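Local atomic coordinates of anaphase-promoting complex subunit CUT9 (Schizosaccharomyces pombe, PDB entry 2XPI), a protein that forms part of the anaphase-promoting complex/cyclosome, a ubiquitin ligase that controls progression through mitosis and the G1 phase of the cell cycle. Residues A[154-159]-A[170-175]; A[224-227]-A[232-235]; A[459-464]-A[482-487]; A[525-530]-A[557-562]. All coordinates share one frame; numbering follows the deposited sequence.

Contact 1: A[154-159]-A[170-175]; sequences YLAAFC and LNLLGE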
loop_
_atom_site.group_PDB
_atom_site.type_symbol
_atom_site.label_atom_id
_atom_site.label_comp_id
_atom_site.label_asym_id
_atom_site.label_seq_id
_atom_site.Cartn_x
_atom_site.Cartn_y
_atom_site.Cartn_z
ATOM N N TYR A 154 -2.218 17.177 -13.393
ATOM C CA TYR A 154 -2.867 16.619 -12.234
ATOM C C TYR A 154 -2.102 15.429 -11.644
ATOM O O TYR A 154 -1.864 15.372 -10.430
ATOM C CB TYR A 154 -4.280 16.179 -12.568
ATOM C CG TYR A 154 -4.937 15.437 -11.438
ATOM C CD1 TYR A 154 -5.375 16.118 -10.303
ATOM C CD2 TYR A 154 -5.129 14.063 -11.497
ATOM C CE1 TYR A 154 -5.979 15.448 -9.244
ATOM C CE2 TYR A 154 -5.740 13.379 -10.447
ATOM C CZ TYR A 154 -6.157 14.078 -9.319
ATOM O OH TYR A 154 -6.769 13.421 -8.277
ATOM N N LEU A 155 -1.730 14.473 -12.497
ATOM C CA LEU A 155 -1.149 13.226 -12.002
ATOM C C LEU A 155 0.276 13.408 -11.486
ATOM O O LEU A 155 0.653 12.808 -10.480
ATOM C CB LEU A 155 -1.212 12.123 -13.047
ATOM C CG LEU A 155 -0.897 10.745 -12.457
ATOM C CD1 LEU A 155 -1.717 10.476 -11.211
ATOM C CD2 LEU A 155 -1.121 9.655 -13.485
ATOM N N ALA A 156 1.058 14.248 -12.160
ATOM C CA ALA A 156 2.401 14.561 -11.691
ATOM C C ALA A 156 2.329 15.247 -10.322
ATOM O O ALA A 156 3.072 14.899 -9.412
ATOM C CB ALA A 156 3.151 15.421 -12.693
ATOM N N ALA A 157 1.428 16.212 -10.184
ATOM C CA ALA A 157 1.222 16.888 -8.908
ATOM C C ALA A 157 0.794 15.889 -7.842
ATOM O O ALA A 157 1.281 15.913 -6.708
ATOM C CB ALA A 157 0.170 17.993 -9.048
ATOM N N PHE A 158 -0.137 15.018 -8.212
ATOM C CA PHE A 158 -0.643 14.010 -7.298
ATOM C C PHE A 158 0.490 13.129 -6.768
ATOM O O PHE A 158 0.481 12.760 -5.597
ATOM C CB PHE A 158 -1.676 13.171 -8.013
ATOM C CG PHE A 158 -2.254 12.081 -7.178
ATOM C CD1 PHE A 158 -1.553 10.899 -6.979
ATOM C CD2 PHE A 158 -3.527 12.209 -6.637
ATOM C CE1 PHE A 158 -2.094 9.876 -6.215
ATOM C CE2 PHE A 158 -4.077 11.199 -5.877
ATOM C CZ PHE A 158 -3.362 10.032 -5.661
ATOM N N CYS A 159 1.460 12.793 -7.622
ATOM C CA CYS A 159 2.586 11.952 -7.216
ATOM C C CYS A 159 3.516 12.721 -6.315
ATOM O O CYS A 159 4.102 12.168 -5.385
ATOM C CB CYS A 159 3.389 11.490 -8.434
ATOM S SG CYS A 159 2.553 10.264 -9.459
ATOM N N LEU A 170 3.700 22.596 -5.642
ATOM C CA LEU A 170 3.249 23.972 -5.800
ATOM C C LEU A 170 3.796 24.622 -7.070
ATOM O O LEU A 170 3.089 25.395 -7.713
ATOM C CB LEU A 170 3.608 24.803 -4.576
ATOM C CG LEU A 170 2.447 25.348 -3.748
ATOM C CD1 LEU A 170 1.176 24.524 -3.931
ATOM C CD2 LEU A 170 2.847 25.427 -2.285
ATOM N N ASN A 171 5.047 24.320 -7.426
ATOM C CA ASN A 171 5.585 24.715 -8.736
ATOM C C ASN A 171 4.677 24.259 -9.888
ATOM O O ASN A 171 4.416 25.021 -10.817
ATOM C CB ASN A 171 7.001 24.154 -8.956
ATOM C CG ASN A 171 8.064 24.850 -8.100
ATOM O OD1 ASN A 171 7.929 26.026 -7.739
ATOM N ND2 ASN A 171 9.132 24.120 -7.777
ATOM N N LEU A 172 4.204 23.013 -9.816
ATOM C CA LEU A 172 3.348 22.438 -10.850
ATOM C C LEU A 172 1.913 22.966 -10.843
ATOM O O LEU A 172 1.330 23.180 -11.905
ATOM C CB LEU A 172 3.325 20.913 -10.745
ATOM C CG LEU A 172 4.332 20.163 -11.609
ATOM C CD1 LEU A 172 3.913 18.715 -11.761
ATOM C CD2 LEU A 172 4.443 20.844 -12.978
ATOM N N LEU A 173 1.343 23.157 -9.653
ATOM C CA LEU A 173 -0.044 23.607 -9.516
ATOM C C LEU A 173 -0.201 25.124 -9.553
ATOM O O LEU A 173 -1.203 25.628 -10.051
ATOM C CB LEU A 173 -0.631 23.103 -8.198
ATOM C CG LEU A 173 -1.379 21.771 -8.099
ATOM C CD1 LEU A 173 -1.194 20.940 -9.349
ATOM C CD2 LEU A 173 -0.939 21.001 -6.840
ATOM N N GLY A 174 0.779 25.847 -9.010
ATOM C CA GLY A 174 0.647 27.271 -8.764
ATOM C C GLY A 174 0.112 27.477 -7.359
ATOM O O GLY A 174 -0.595 26.615 -6.840
ATOM N N GLU A 175 0.450 28.607 -6.740
ATOM C CA GLU A 175 0.069 28.882 -5.350
ATOM C C GLU A 175 -1.404 29.255 -5.235
ATOM O O GLU A 175 -1.993 29.225 -4.152
ATOM C CB GLU A 175 0.936 29.998 -4.768
ATOM C CG GLU A 175 2.435 29.740 -4.876
ATOM C CD GLU A 175 3.221 30.353 -3.724
ATOM O OE1 GLU A 175 4.323 30.897 -3.973
ATOM O OE2 GLU A 175 2.735 30.293 -2.567
#

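Contact 2: A[224-227]-A[232-235]; sequences KEAL and KCYE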
loop_
_atom_site.group_PDB
_atom_site.type_symbol
_atom_site.label_atom_id
_atom_site.label_comp_id
_atom_site.label_asym_id
_atom_site.label_seq_id
_atom_site.Cartn_x
_atom_site.Cartn_y
_atom_site.Cartn_z
ATOM N N LYS A 224 -12.406 25.481 -1.085
ATOM C CA LYS A 224 -13.662 26.134 -1.442
ATOM C C LYS A 224 -13.703 26.288 -2.967
ATOM O O LYS A 224 -14.749 26.127 -3.607
ATOM C CB LYS A 224 -13.748 27.530 -0.804
ATOM C CG LYS A 224 -14.507 27.641 0.537
ATOM N N GLU A 225 -12.555 26.616 -3.554
ATOM C CA GLU A 225 -12.527 26.864 -4.977
ATOM C C GLU A 225 -12.859 25.627 -5.788
ATOM O O GLU A 225 -13.593 25.719 -6.779
ATOM C CB GLU A 225 -11.200 27.445 -5.420
ATOM C CG GLU A 225 -11.447 28.705 -6.184
ATOM C CD GLU A 225 -10.400 28.999 -7.210
ATOM O OE1 GLU A 225 -10.760 29.609 -8.248
ATOM O OE2 GLU A 225 -9.227 28.628 -6.972
ATOM N N ALA A 226 -12.313 24.479 -5.384
ATOM C CA ALA A 226 -12.646 23.221 -6.032
ATOM C C ALA A 226 -14.161 23.078 -6.151
ATOM O O ALA A 226 -14.690 22.863 -7.249
ATOM C CB ALA A 226 -12.047 22.037 -5.264
ATOM N N LEU A 227 -14.859 23.220 -5.022
ATOM C CA LEU A 227 -16.306 23.038 -4.984
ATOM C C LEU A 227 -17.050 24.049 -5.854
ATOM O O LEU A 227 -17.960 23.682 -6.592
ATOM C CB LEU A 227 -16.828 23.032 -3.550
ATOM C CG LEU A 227 -16.911 21.677 -2.834
ATOM C CD1 LEU A 227 -17.553 21.793 -1.472
ATOM C CD2 LEU A 227 -17.688 20.643 -3.659
ATOM N N LYS A 232 -19.021 18.475 -7.919
ATOM C CA LYS A 232 -18.802 17.033 -7.772
ATOM C C LYS A 232 -17.512 16.707 -7.026
ATOM O O LYS A 232 -17.289 15.572 -6.623
ATOM C CB LYS A 232 -18.878 16.295 -9.117
ATOM C CG LYS A 232 -20.230 16.436 -9.814
ATOM C CD LYS A 232 -20.400 15.483 -11.018
ATOM C CE LYS A 232 -19.241 15.558 -12.011
ATOM N NZ LYS A 232 -19.019 16.928 -12.516
ATOM N N CYS A 233 -16.675 17.710 -6.808
ATOM C CA CYS A 233 -15.459 17.511 -6.015
ATOM C C CYS A 233 -15.734 17.296 -4.515
ATOM O O CYS A 233 -15.412 18.121 -3.660
ATOM C CB CYS A 233 -14.492 18.665 -6.210
ATOM S SG CYS A 233 -12.892 18.209 -5.688
ATOM N N TYR A 234 -16.310 16.151 -4.210
ATOM C CA TYR A 234 -16.593 15.790 -2.849
ATOM C C TYR A 234 -15.343 15.495 -1.982
ATOM O O TYR A 234 -15.452 15.515 -0.763
ATOM C CB TYR A 234 -17.595 14.628 -2.855
ATOM C CG TYR A 234 -17.887 14.010 -1.518
ATOM C CD1 TYR A 234 -19.081 14.261 -0.861
ATOM C CD2 TYR A 234 -16.978 13.143 -0.928
ATOM C CE1 TYR A 234 -19.355 13.677 0.361
ATOM C CE2 TYR A 234 -17.238 12.553 0.271
ATOM C CZ TYR A 234 -18.418 12.822 0.926
ATOM O OH TYR A 234 -18.644 12.220 2.152
ATOM N N GLU A 235 -14.174 15.227 -2.569
ATOM C CA GLU A 235 -12.978 15.022 -1.739
ATOM C C GLU A 235 -12.667 16.325 -1.024
ATOM O O GLU A 235 -12.170 16.302 0.098
ATOM C CB GLU A 235 -11.707 14.615 -2.518
ATOM C CG GLU A 235 -11.636 13.211 -3.082
ATOM C CD GLU A 235 -11.477 12.076 -2.077
ATOM O OE1 GLU A 235 -10.595 12.083 -1.196
ATOM O OE2 GLU A 235 -12.230 11.109 -2.226
#

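Contact 3: A[459-464]-A[482-487]; sequences LANEYL and GVVAFN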
loop_
_atom_site.group_PDB
_atom_site.type_symbol
_atom_site.label_atom_id
_atom_site.label_comp_id
_atom_site.label_asym_id
_atom_site.label_seq_id
_atom_site.Cartn_x
_atom_site.Cartn_y
_atom_site.Cartn_z
ATOM N N LEU A 459 -18.196 33.885 33.947
ATOM C CA LEU A 459 -17.707 33.187 32.777
ATOM C C LEU A 459 -18.633 32.019 32.447
ATOM O O LEU A 459 -19.020 31.832 31.290
ATOM C CB LEU A 459 -16.289 32.699 33.029
ATOM C CG LEU A 459 -15.426 32.551 31.786
ATOM C CD1 LEU A 459 -15.390 33.869 31.046
ATOM C CD2 LEU A 459 -14.023 32.092 32.154
ATOM N N ALA A 460 -18.994 31.251 33.473
ATOM C CA ALA A 460 -19.855 30.097 33.305
ATOM C C ALA A 460 -21.177 30.532 32.696
ATOM O O ALA A 460 -21.783 29.815 31.912
ATOM C CB ALA A 460 -20.087 29.402 34.649
ATOM N N ASN A 461 -21.627 31.718 33.051
ATOM C CA ASN A 461 -22.868 32.228 32.511
ATOM C C ASN A 461 -22.700 32.690 31.063
ATOM O O ASN A 461 -23.600 32.520 30.251
ATOM C CB ASN A 461 -23.393 33.373 33.378
ATOM C CG ASN A 461 -24.741 33.863 32.923
ATOM O OD1 ASN A 461 -25.661 33.073 32.732
ATOM N ND2 ASN A 461 -24.868 35.172 32.737
ATOM N N GLU A 462 -21.559 33.283 30.739
ATOM C CA GLU A 462 -21.275 33.638 29.351
ATOM C C GLU A 462 -21.429 32.409 28.454
ATOM O O GLU A 462 -22.210 32.410 27.509
ATOM C CB GLU A 462 -19.851 34.156 29.218
ATOM C CG GLU A 462 -19.606 35.483 29.871
ATOM C CD GLU A 462 -19.739 36.596 28.885
ATOM O OE1 GLU A 462 -18.968 37.566 28.969
ATOM O OE2 GLU A 462 -20.608 36.483 28.000
ATOM N N TYR A 463 -20.672 31.360 28.760
ATOM C CA TYR A 463 -20.746 30.134 27.997
ATOM C C TYR A 463 -22.164 29.529 27.979
ATOM O O TYR A 463 -22.620 29.030 26.951
ATOM C CB TYR A 463 -19.749 29.122 28.545
ATOM C CG TYR A 463 -18.293 29.386 28.226
ATOM C CD1 TYR A 463 -17.806 29.297 26.919
ATOM C CD2 TYR A 463 -17.393 29.672 29.232
ATOM C CE1 TYR A 463 -16.460 29.505 26.633
ATOM C CE2 TYR A 463 -16.055 29.889 28.963
ATOM C CZ TYR A 463 -15.591 29.796 27.665
ATOM O OH TYR A 463 -14.247 30.011 27.431
ATOM N N LEU A 464 -22.878 29.577 29.100
ATOM C CA LEU A 464 -24.212 28.986 29.129
ATOM C C LEU A 464 -25.247 29.746 28.286
ATOM O O LEU A 464 -26.047 29.127 27.585
ATOM C CB LEU A 464 -24.697 28.770 30.568
ATOM C CG LEU A 464 -23.953 27.670 31.342
ATOM C CD1 LEU A 464 -24.397 27.644 32.779
ATOM C CD2 LEU A 464 -24.133 26.314 30.726
ATOM N N GLY A 482 -29.903 26.788 35.859
ATOM C CA GLY A 482 -30.616 26.828 37.122
ATOM C C GLY A 482 -29.679 26.848 38.311
ATOM O O GLY A 482 -29.946 27.516 39.300
ATOM N N VAL A 483 -28.578 26.115 38.214
ATOM C CA VAL A 483 -27.557 26.127 39.249
ATOM C C VAL A 483 -26.878 27.498 39.340
ATOM O O VAL A 483 -26.304 27.864 40.363
ATOM C CB VAL A 483 -26.503 25.041 38.998
ATOM C CG1 VAL A 483 -25.322 25.215 39.940
ATOM C CG2 VAL A 483 -27.128 23.674 39.183
ATOM N N VAL A 484 -26.971 28.259 38.261
ATOM C CA VAL A 484 -26.351 29.568 38.187
ATOM C C VAL A 484 -27.287 30.592 38.802
ATOM O O VAL A 484 -26.866 31.425 39.591
ATOM C CB VAL A 484 -25.962 29.917 36.710
ATOM C CG1 VAL A 484 -26.076 31.396 36.418
ATOM C CG2 VAL A 484 -24.571 29.410 36.407
ATOM N N ALA A 485 -28.566 30.519 38.465
ATOM C CA ALA A 485 -29.535 31.423 39.065
ATOM C C ALA A 485 -29.586 31.193 40.566
ATOM O O ALA A 485 -29.768 32.114 41.327
ATOM C CB ALA A 485 -30.894 31.214 38.456
ATOM N N PHE A 486 -29.427 29.947 40.986
ATOM C CA PHE A 486 -29.413 29.604 42.396
ATOM C C PHE A 486 -28.139 30.120 43.062
ATOM O O PHE A 486 -28.146 30.465 44.236
ATOM C CB PHE A 486 -29.551 28.084 42.563
ATOM C CG PHE A 486 -29.431 27.601 43.986
ATOM C CD1 PHE A 486 -28.188 27.422 44.573
ATOM C CD2 PHE A 486 -30.556 27.301 44.727
ATOM C CE1 PHE A 486 -28.068 26.971 45.891
ATOM C CE2 PHE A 486 -30.449 26.844 46.046
ATOM C CZ PHE A 486 -29.197 26.680 46.620
ATOM N N ASN A 487 -27.046 30.182 42.315
ATOM C CA ASN A 487 -25.786 30.666 42.867
ATOM C C ASN A 487 -25.735 32.182 43.016
ATOM O O ASN A 487 -25.203 32.688 44.000
ATOM C CB ASN A 487 -24.595 30.118 42.089
ATOM C CG ASN A 487 -24.252 28.716 42.511
ATOM O OD1 ASN A 487 -24.355 28.374 43.687
ATOM N ND2 ASN A 487 -23.864 27.883 41.558
#

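Contact 4: A[525-530]-A[557-562]; sequences AYRKLK and ALVYLH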
loop_
_atom_site.group_PDB
_atom_site.type_symbol
_atom_site.label_atom_id
_atom_site.label_comp_id
_atom_site.label_asym_id
_atom_site.label_seq_id
_atom_site.Cartn_x
_atom_site.Cartn_y
_atom_site.Cartn_z
ATOM N N ALA A 525 -33.768 24.848 45.778
ATOM C CA ALA A 525 -34.358 26.139 45.469
ATOM C C ALA A 525 -35.554 26.387 46.382
ATOM O O ALA A 525 -35.765 27.491 46.852
ATOM C CB ALA A 525 -34.778 26.198 44.007
ATOM N N TYR A 526 -36.326 25.342 46.645
ATOM C CA TYR A 526 -37.535 25.447 47.451
ATOM C C TYR A 526 -37.260 25.724 48.925
ATOM O O TYR A 526 -37.993 26.489 49.547
ATOM C CB TYR A 526 -38.370 24.173 47.340
ATOM C CG TYR A 526 -39.224 24.022 46.091
ATOM C CD1 TYR A 526 -39.488 22.757 45.568
ATOM C CD2 TYR A 526 -39.793 25.125 45.457
ATOM C CE1 TYR A 526 -40.275 22.587 44.450
ATOM C CE2 TYR A 526 -40.600 24.964 44.326
ATOM C CZ TYR A 526 -40.830 23.682 43.828
ATOM O OH TYR A 526 -41.608 23.475 42.699
ATOM N N ARG A 527 -36.241 25.099 49.510
ATOM C CA ARG A 527 -35.959 25.400 50.912
ATOM C C ARG A 527 -35.461 26.827 51.057
ATOM O O ARG A 527 -35.654 27.457 52.094
ATOM C CB ARG A 527 -34.970 24.424 51.540
ATOM C CG ARG A 527 -33.776 24.139 50.689
ATOM C CD ARG A 527 -32.788 23.269 51.440
ATOM N NE ARG A 527 -31.896 24.078 52.257
ATOM C CZ ARG A 527 -30.778 24.637 51.802
ATOM N NH1 ARG A 527 -30.414 24.473 50.530
ATOM N NH2 ARG A 527 -30.026 25.369 52.620
ATOM N N LYS A 528 -34.817 27.335 50.010
ATOM C CA LYS A 528 -34.350 28.714 49.997
ATOM C C LYS A 528 -35.528 29.667 50.057
ATOM O O LYS A 528 -35.485 30.658 50.767
ATOM C CB LYS A 528 -33.541 28.992 48.742
ATOM C CG LYS A 528 -32.141 28.429 48.780
ATOM C CD LYS A 528 -31.227 29.287 49.634
ATOM C CE LYS A 528 -30.389 28.393 50.496
ATOM N NZ LYS A 528 -31.295 27.362 51.106
ATOM N N LEU A 529 -36.576 29.368 49.298
ATOM C CA LEU A 529 -37.793 30.152 49.356
ATOM C C LEU A 529 -38.651 29.717 50.533
ATOM O O LEU A 529 -39.809 30.107 50.633
ATOM C CB LEU A 529 -38.590 30.010 48.070
ATOM C CG LEU A 529 -38.037 30.726 46.848
ATOM C CD1 LEU A 529 -38.996 30.569 45.688
ATOM C CD2 LEU A 529 -37.821 32.185 47.167
ATOM N N LYS A 530 -38.084 28.904 51.419
ATOM C CA LYS A 530 -38.796 28.430 52.615
ATOM C C LYS A 530 -40.124 27.794 52.265
ATOM O O LYS A 530 -41.085 27.921 53.013
ATOM C CB LYS A 530 -39.029 29.568 53.613
ATOM C CG LYS A 530 -37.753 30.260 54.058
ATOM C CD LYS A 530 -38.027 31.389 55.041
ATOM C CE LYS A 530 -36.761 31.721 55.809
ATOM N NZ LYS A 530 -36.134 30.482 56.376
ATOM N N ALA A 557 -33.080 16.422 56.131
ATOM C CA ALA A 557 -33.051 16.717 57.556
ATOM C C ALA A 557 -33.021 18.238 57.783
ATOM O O ALA A 557 -33.815 18.790 58.549
ATOM C CB ALA A 557 -31.853 16.040 58.209
ATOM N N LEU A 558 -32.117 18.924 57.096
ATOM C CA LEU A 558 -32.100 20.364 57.206
ATOM C C LEU A 558 -33.520 20.906 57.034
ATOM O O LEU A 558 -33.961 21.777 57.789
ATOM C CB LEU A 558 -31.145 21.000 56.200
ATOM C CG LEU A 558 -31.117 22.522 56.305
ATOM C CD1 LEU A 558 -31.030 22.982 57.782
ATOM C CD2 LEU A 558 -29.974 23.093 55.485
ATOM N N VAL A 559 -34.246 20.396 56.050
ATOM C CA VAL A 559 -35.600 20.878 55.847
ATOM C C VAL A 559 -36.502 20.503 57.035
ATOM O O VAL A 559 -37.268 21.338 57.524
ATOM C CB VAL A 559 -36.192 20.378 54.520
ATOM C CG1 VAL A 559 -37.673 20.660 54.462
ATOM C CG2 VAL A 559 -35.494 21.044 53.374
ATOM N N TYR A 560 -36.391 19.266 57.511
ATOM C CA TYR A 560 -37.265 18.789 58.575
ATOM C C TYR A 560 -37.153 19.613 59.845
ATOM O O TYR A 560 -38.169 19.979 60.454
ATOM C CB TYR A 560 -37.077 17.291 58.866
ATOM C CG TYR A 560 -37.955 16.464 57.965
ATOM C CD1 TYR A 560 -39.321 16.685 57.933
ATOM C CD2 TYR A 560 -37.427 15.497 57.119
ATOM C CE1 TYR A 560 -40.145 15.963 57.105
ATOM C CE2 TYR A 560 -38.247 14.770 56.283
ATOM C CZ TYR A 560 -39.612 15.011 56.282
ATOM O OH TYR A 560 -40.464 14.310 55.459
ATOM N N LEU A 561 -35.933 19.924 60.254
ATOM C CA LEU A 561 -35.817 20.738 61.442
ATOM C C LEU A 561 -36.122 22.210 61.175
ATOM O O LEU A 561 -36.222 22.993 62.105
ATOM C CB LEU A 561 -34.516 20.486 62.218
ATOM C CG LEU A 561 -33.149 20.905 61.729
ATOM C CD1 LEU A 561 -32.175 19.743 61.892
ATOM C CD2 LEU A 561 -33.259 21.338 60.311
ATOM N N HIS A 562 -36.317 22.573 59.913
ATOM C CA HIS A 562 -36.889 23.877 59.594
ATOM C C HIS A 562 -38.387 23.822 59.787
ATOM O O HIS A 562 -39.007 24.784 60.249
ATOM C CB HIS A 562 -36.585 24.288 58.158
ATOM C CG HIS A 562 -35.316 25.067 58.020
ATOM N ND1 HIS A 562 -34.330 24.735 57.118
ATOM C CD2 HIS A 562 -34.860 26.145 58.698
ATOM C CE1 HIS A 562 -33.326 25.583 57.238
ATOM N NE2 HIS A 562 -33.623 26.451 58.189
#

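Contact 1: A[154-159]-A[170-175]
A156 and L172 make the first touch along segment 154-159. The CB of A156 lies 3.5 Å from L172 CD1. The second torsion of L172 (chi2 -161°) sets this methyl anti to its own CA, which extends it across to the alanine. A157 follows, and its backbone N is 3.9 Å from the same L172 CD1. The CB of A157 meets the forked end of L173, at 3.3 Å from CD1 and 3.9 Å from CD2. Two small methyl groups on one helix thus receive two leucines from the other. No hydrogen bond crosses the contact. The small alanines let the backbones come near, with the CA atoms of A157 and L172 6.3 Å apart. The helix of segment 170-175 ends at G174, which has positive phi. Y154 OH is hydrogen-bonded to Q97 O of the second subunit, in keeping with the role of TPR 1-7 in homodimerization. The contact joins helix 150-162 to helix 166-173, the antiparallel pair of TPR 3. A156 also touches L140 on helix 133-142. L155 packs on helix 117-129, and Y154 on helix 198-212.

Contact 2: A[224-227]-A[232-235]
The junction between TPR 4 and TPR 5 is packed here, where A226 and L227 of helix 216-229 meet C233. C233 is the N-cap residue of helix 234-242. It is also the centre of an inverse gamma turn, in which Y234 N is hydrogen-bonded to K232 O at 2.7 Å. The backbones are close, with 5.7 Å between the CA atoms of L227 and C233. The thiol of C233 is anti to its backbone N (chi1 -162°) and lies over the first segment. There C233 SG is 3.9 Å from A226 CB. L227 takes the other half of the contact. Its CD2 methyl rests 3.4 Å from C233 O, and its CG is 3.9 Å from the same oxygen. One residue of the turn is therefore met twice, by its sulfur and by its carbonyl group.

Other groups nearby face other partners. K232 NZ forms a salt bridge with D230 and also bonds the carbonyl oxygens of T262 and G195. The ring of Y234 stacks with F105 of the second subunit.

No hydrogen bond or salt bridge links the two segments. The thiol behaves as one more apolar surface, covered by an alanine methyl. The side-chain contact between the segments is van der Waals in kind, while the charged lysine is satisfied from outside them.

Contact 3: A[459-464]-A[482-487]
Helices 457-470 and 475-487 run antiparallel here, and come nearest at N461 and V484, whose CA atoms are 7.2 Å apart. V484 carries the whole of the second segment's side of the contact. Its CB points at the first helix, and its two methyls part to serve two residues one turn apart. CG1 goes to N461 and lies 4.1 Å from OD1. The asparagine side chain crosses the valine at about a right angle. CG2 goes to L464 and lies 4.0 Å from CD1. These two side chains slide past each other in opposite directions. The first torsion of L464 (chi1 -70°) sets CG anti to the carbonyl carbon, and the chain then reaches out to the valine. No hydrogen bond joins the segments. The amide oxygen of N461 has a weak hydrogen bond to Q465 NE2 on its own helix.

The contact joins TPR 11 to TPR 12. V483 and F486 also meet apolar side chains of another protein's chain, consistent with the binding of hcn1 by TPR 8 and 10-13. L464 also packs on L477, E480 and L481, which extends the same interface along helix 475-487, while A460 and V483 both touch M452 of helix 442-454, and A485 and F486 pack on helix 491-507.

Contact 4: A[525-530]-A[557-562]
Apolar contact comes first, between the aliphatic part of R527 and V559. The CG2 methyl of V559 lies 3.9 Å from R527 CB and 4.0 Å from R527 CD. The first torsion of R527 (chi1 46°) puts CG in the crowded position between the backbone N and the carbonyl carbon. A bend at chi3 (-86°) then swings the guanidinium over to L558. There L558 CD2 is 3.7 Å from R527 NH2 and 3.9 Å from NE, and the two side chains cross at about a right angle. The methyl approaches the flat group obliquely.

The polar partner of R527 lies outside both segments. Its NH2 forms a salt bridge with an acidic side chain of another protein's chain, and K528 packs on an acidic side chain there too. With an alanine at R527, that acidic group would probably lose its mate, and L558 CD2 would be left without the cover it has here.

Backbone bonds close the first helix. K530, with positive phi, is the C-prime residue of a Schellman motif, and its N bonds weakly to R527 O.

Helix 516-528 of TPR 13 thus meets helix 550-562 of TPR 14, with helix 532-545 between them in sequence. That helix touches both, at Y526 and at V559. Helix 491-507 packs on A525 and Y526, and helix 566-579 on A557 and Y560.

Overall arrangement
The four contacts follow one another along a long array of TPR helices. Contact 1 lies within TPR 3, while contacts 2, 3 and 4 each join successive repeats: 4 to 5, 11 to 12 and 13 to 14. Contacts 1 and 2 have centres about 17 Å apart, do not touch, and both reach the second subunit. Contacts 3 and 4 lie on the other side of the chain's centre, with their centres about 23 Å apart. They do touch, F486 CE2 being 3.6 Å from K528 CG, and both meet another protein's chain. About 73 Å separates the centres of contacts 1 and 4. Dimerization and partner binding thus use different parts of the array.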